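Local coordinates for protein flavodoxin (Bacillus cereus, PDB 6GAQ) that binds flavin mononucleotide and probably serves as a low-potential electron donor to partner redox enzymes, at residues V31-A35 / F36-V40; E107-T110 / I111-R115. All blocks are in the same frame, centred on the assembly; numbering follows the deposited sequence.

Contact 1 (V31-A35 / F36-V40); sequences VSLDA and FDHEV
Asp34 OD1 has two neighbours: the Val40 side chain leans on it, with CG2 3.6 Å from the oxygen, and Lys30 forms a long, weak ion pair with it. Lys30 NZ also donates a hydrogen bond to Val40 O, which ties the last turns of helix 21-35 to the start of strand 40-44. This is the return bend of a beta-alpha-beta crossover in the flavodoxin fold, a local contact made largely of side chains lying against backbone. Phe36 is the first residue past helix 21-35 to leave helical backbone angles. With its CG beside the backbone N (chi1 -47°), the ring folds back along the final turn, its CD1 3.3 Å from Ser32 O, which approaches obliquely. Leu33 CA lies near the plane of the same ring, at its edge, and Ala151 of helix 137-152 also touches the Phe36 side chain. An inverse gamma turn centred on Asp37 then swings the chain round toward the strand. Further in, Leu33 is the buried residue of the bend. Its CB packs 3.5 Å from Val40 CG2, the methyl that also meets the carboxylate of Asp34, while its side chain reaches Ile11 of strand 11-16 and Ala151. Ile11 is shared with His38, whose CB rests 3.5 Å from Leu33 O; that oxygen lies obliquely off the His38 ring, with His38 CD2 4.4 Å from Leu33 CD2.

Contact 2 (E107-T110 / I111-R115); sequences EAVT and IFEER
Val109 and Glu113, one turn apart on helix 107-117, lie side by side and point the same way, with Val109 CG1 3.2 Å from Glu113 OE1. The Glu113 chain is extended beyond CG, so its aliphatic part runs past Val109 O before the carboxylate arrives beside the methyl. Glu126 OE2 comes close to Glu113 OE2; with Glu113 buried, the closeness of a second carboxylate would probably favour protonation of one of the two. The next pair along meets differently: Thr110 and Glu114 cross obliquely, and Glu114 OE2 ends 3.5 Å from Thr110 CG2. Phe112 turns an edge of its ring to the preceding turn, CD2 standing 3.2 Å from Ala108 O near the ring plane. Ile111, with CG1 beside its backbone N (chi1 -66°), lays that carbon 3.3 Å from Glu107 O. The same carbonyl accepts Ile111 N at 2.9 Å, in the regular i to i+4 pattern of an alpha helix that also links Phe112 N to Ala108 O, nearly straight at 174°. The helix is the crossover of the beta-alpha-beta unit formed with parallel strands 91-98 and 122-131 of the flavodoxin fold. Val109, Phe112 and Glu113 touch Val94 of strand 91-98, Ala108 and Phe112 reach Ser63 of strand 58-63, and the Phe112 ring settles against Ala75, Phe78 and His79 of helix 73-81.

Contacts 1 and 2 lie on opposite sides of the chain's centre, 24 Å apart between centres and about 15 Å between nearest atoms, so neither touches the other. Each involves a helix that links parallel strands: contact 2 lies within one, contact 1 at the C-terminal end of another and the loop after it. Contact 2 starts at the FMN end of its helix: the Glu107 side chain is about 6 Å from FMN, and Ala108 N is hydrogen-bonded to Thr65 OG1 of the FMN site. Contact 1 lies at the end of helix 21-35 away from the FMN-binding residues Asn21 and Thr22, remote from the flavin and calcium sites.

Contact 1 (V31-A35 / F36-V40)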
loop_
_atom_site.group_PDB
_atom_site.type_symbol
_atom_site.label_atom_id
_atom_site.label_comp_id
_atom_site.label_asym_id
_atom_site.label_seq_id
_atom_site.Cartn_x
_atom_site.Cartn_y
_atom_site.Cartn_z
ATOM N N VAL A 31 -11.006 6.660 -2.981
ATOM C CA VAL A 31 -12.391 7.015 -3.280
ATOM C C VAL A 31 -13.352 6.058 -2.584
ATOM O O VAL A 31 -14.377 6.478 -2.031
ATOM C CB VAL A 31 -12.610 7.046 -4.804
ATOM C CG1 VAL A 31 -14.083 7.013 -5.130
ATOM C CG2 VAL A 31 -11.959 8.283 -5.403
ATOM N N SER A 32 -13.036 4.760 -2.590
ATOM C CA SER A 32 -13.847 3.799 -1.847
ATOM C C SER A 32 -13.824 4.109 -0.357
ATOM O O SER A 32 -14.868 4.123 0.305
ATOM C CB SER A 32 -13.349 2.377 -2.099
ATOM O OG SER A 32 -13.907 1.470 -1.163
ATOM N N LEU A 33 -12.631 4.358 0.187
ATOM C CA LEU A 33 -12.511 4.711 1.594
ATOM C C LEU A 33 -13.148 6.058 1.905
ATOM O O LEU A 33 -13.442 6.330 3.071
ATOM C CB LEU A 33 -11.040 4.722 2.010
ATOM C CG LEU A 33 -10.340 3.369 2.112
ATOM C CD1 LEU A 33 -8.878 3.560 2.484
ATOM C CD2 LEU A 33 -11.045 2.479 3.121
ATOM N N ASP A 34 -13.351 6.909 0.896
ATOM C CA ASP A 34 -14.072 8.158 1.114
ATOM C C ASP A 34 -15.551 7.900 1.371
ATOM O O ASP A 34 -16.169 8.576 2.200
ATOM C CB ASP A 34 -13.907 9.083 -0.091
ATOM C CG ASP A 34 -12.571 9.793 -0.111
ATOM O OD1 ASP A 34 -11.906 9.859 0.944
ATOM O OD2 ASP A 34 -12.186 10.285 -1.192
ATOM N N ALA A 35 -16.134 6.929 0.661
ATOM C CA ALA A 35 -17.572 6.690 0.754
ATOM C C ALA A 35 -17.978 6.288 2.164
ATOM O O ALA A 35 -19.038 6.698 2.653
ATOM C CB ALA A 35 -17.989 5.626 -0.258
ATOM N N PHE A 36 -17.166 5.468 2.823
ATOM C CA PHE A 36 -17.236 5.355 4.271
ATOM C C PHE A 36 -16.615 6.614 4.857
ATOM O O PHE A 36 -15.499 6.985 4.489
ATOM C CB PHE A 36 -16.498 4.111 4.766
ATOM C CG PHE A 36 -16.815 2.863 3.991
ATOM C CD1 PHE A 36 -16.082 2.525 2.864
ATOM C CD2 PHE A 36 -17.842 2.025 4.391
ATOM C CE1 PHE A 36 -16.372 1.378 2.150
ATOM C CE2 PHE A 36 -18.137 0.877 3.680
ATOM C CZ PHE A 36 -17.401 0.553 2.558
ATOM N N ASP A 37 -17.331 7.284 5.755
ATOM C CA ASP A 37 -16.899 8.615 6.169
ATOM C C ASP A 37 -15.582 8.590 6.942
ATOM O O ASP A 37 -15.472 9.181 8.021
ATOM C CB ASP A 37 -18.001 9.292 6.984
ATOM C CG ASP A 37 -19.217 9.629 6.138
ATOM O OD1 ASP A 37 -19.037 10.023 4.966
ATOM O OD2 ASP A 37 -20.352 9.491 6.639
ATOM N N HIS A 38 -14.574 7.930 6.371
ATOM C CA HIS A 38 -13.223 7.901 6.906
ATOM C C HIS A 38 -12.439 9.121 6.429
ATOM O O HIS A 38 -12.786 9.769 5.437
ATOM C CB HIS A 38 -12.494 6.626 6.470
ATOM C CG HIS A 38 -13.032 5.370 7.085
ATOM N ND1 HIS A 38 -13.453 5.300 8.395
ATOM C CD2 HIS A 38 -13.206 4.131 6.567
ATOM C CE1 HIS A 38 -13.866 4.072 8.658
ATOM N NE2 HIS A 38 -13.729 3.344 7.565
ATOM N N GLU A 39 -11.360 9.424 7.147
ATOM C CA GLU A 39 -10.459 10.519 6.801
ATOM C C GLU A 39 -9.247 9.921 6.095
ATOM O O GLU A 39 -8.398 9.292 6.734
ATOM C CB GLU A 39 -10.052 11.297 8.049
ATOM C CG GLU A 39 -10.271 12.798 7.950
ATOM C CD GLU A 39 -10.012 13.507 9.264
ATOM O OE1 GLU A 39 -9.836 12.815 10.289
ATOM O OE2 GLU A 39 -9.984 14.756 9.271
ATOM N N VAL A 40 -9.164 10.121 4.783
ATOM C CA VAL A 40 -8.218 9.410 3.932
ATOM C C VAL A 40 -7.212 10.410 3.378
ATOM O O VAL A 40 -7.563 11.279 2.570
ATOM C CB VAL A 40 -8.932 8.660 2.800
ATOM C CG1 VAL A 40 -7.959 7.757 2.060
ATOM C CG2 VAL A 40 -10.100 7.863 3.357
#

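Contact 2 (E107-T110 / I111-R115)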
loop_
_atom_site.group_PDB
_atom_site.type_symbol
_atom_site.label_atom_id
_atom_site.label_comp_id
_atom_site.label_asym_id
_atom_site.label_seq_id
_atom_site.Cartn_x
_atom_site.Cartn_y
_atom_site.Cartn_z
ATOM N N GLU A 107 6.621 -8.685 -5.786
ATOM C CA GLU A 107 7.375 -8.996 -4.575
ATOM C C GLU A 107 7.317 -7.845 -3.579
ATOM O O GLU A 107 7.394 -8.070 -2.366
ATOM C CB GLU A 107 8.831 -9.313 -4.918
ATOM C CG GLU A 107 9.213 -10.783 -4.815
ATOM C CD GLU A 107 8.495 -11.511 -3.698
ATOM O OE1 GLU A 107 7.564 -12.290 -3.996
ATOM O OE2 GLU A 107 8.867 -11.313 -2.523
ATOM N N ALA A 108 7.182 -6.611 -4.074
ATOM C CA ALA A 108 7.102 -5.450 -3.195
ATOM C C ALA A 108 5.932 -5.555 -2.228
ATOM O O ALA A 108 6.015 -5.059 -1.098
ATOM C CB ALA A 108 6.986 -4.173 -4.027
ATOM N N VAL A 109 4.837 -6.190 -2.652
ATOM C CA VAL A 109 3.702 -6.390 -1.757
ATOM C C VAL A 109 4.095 -7.297 -0.600
ATOM O O VAL A 109 3.731 -7.049 0.557
ATOM C CB VAL A 109 2.501 -6.953 -2.541
ATOM C CG1 VAL A 109 1.297 -7.107 -1.631
ATOM C CG2 VAL A 109 2.172 -6.053 -3.723
ATOM N N THR A 110 4.852 -8.358 -0.890
ATOM C CA THR A 110 5.318 -9.248 0.168
ATOM C C THR A 110 6.332 -8.553 1.068
ATOM O O THR A 110 6.311 -8.733 2.291
ATOM C CB THR A 110 5.925 -10.513 -0.438
ATOM O OG1 THR A 110 5.034 -11.053 -1.422
ATOM C CG2 THR A 110 6.179 -11.557 0.643
ATOM N N ILE A 111 7.223 -7.752 0.479
ATOM C CA ILE A 111 8.270 -7.090 1.255
ATOM C C ILE A 111 7.656 -6.160 2.294
ATOM O O ILE A 111 7.988 -6.223 3.484
ATOM C CB ILE A 111 9.230 -6.332 0.321
ATOM C CG1 ILE A 111 10.001 -7.314 -0.563
ATOM C CG2 ILE A 111 10.183 -5.464 1.127
ATOM C CD1 ILE A 111 10.753 -6.654 -1.698
ATOM N N PHE A 112 6.749 -5.282 1.860
ATOM C CA PHE A 112 6.141 -4.335 2.787
ATOM C C PHE A 112 5.232 -5.030 3.791
ATOM O O PHE A 112 5.059 -4.536 4.912
ATOM C CB PHE A 112 5.366 -3.268 2.016
ATOM C CG PHE A 112 6.231 -2.170 1.472
ATOM C CD1 PHE A 112 6.772 -1.215 2.316
ATOM C CD2 PHE A 112 6.510 -2.096 0.118
ATOM C CE1 PHE A 112 7.571 -0.204 1.820
ATOM C CE2 PHE A 112 7.310 -1.086 -0.384
ATOM C CZ PHE A 112 7.841 -0.140 0.469
ATOM N N GLU A 113 4.646 -6.169 3.418
ATOM C CA GLU A 113 3.795 -6.895 4.355
ATOM C C GLU A 113 4.613 -7.483 5.497
ATOM O O GLU A 113 4.189 -7.442 6.658
ATOM C CB GLU A 113 3.021 -7.990 3.624
ATOM C CG GLU A 113 1.602 -7.593 3.259
ATOM C CD GLU A 113 0.915 -8.619 2.384
ATOM O OE1 GLU A 113 0.573 -8.281 1.233
ATOM O OE2 GLU A 113 0.715 -9.762 2.846
ATOM N N GLU A 114 5.789 -8.035 5.188
ATOM C CA GLU A 114 6.653 -8.558 6.241
ATOM C C GLU A 114 7.161 -7.441 7.141
ATOM O O GLU A 114 7.198 -7.593 8.366
ATOM C CB GLU A 114 7.827 -9.323 5.630
ATOM C CG GLU A 114 7.431 -10.549 4.827
ATOM C CD GLU A 114 8.565 -11.064 3.964
ATOM O OE1 GLU A 114 9.625 -10.404 3.919
ATOM O OE2 GLU A 114 8.400 -12.128 3.333
ATOM N N ARG A 115 7.550 -6.309 6.549
ATOM C CA ARG A 115 8.090 -5.208 7.338
ATOM C C ARG A 115 7.047 -4.645 8.295
ATOM O O ARG A 115 7.348 -4.385 9.466
ATOM C CB ARG A 115 8.622 -4.113 6.413
ATOM C CG ARG A 115 8.894 -2.785 7.102
ATOM C CD ARG A 115 9.996 -2.904 8.146
ATOM N NE ARG A 115 11.327 -2.749 7.567
ATOM C CZ ARG A 115 12.297 -3.655 7.668
ATOM N NH1 ARG A 115 12.085 -4.785 8.327
ATOM N NH2 ARG A 115 13.479 -3.428 7.110
#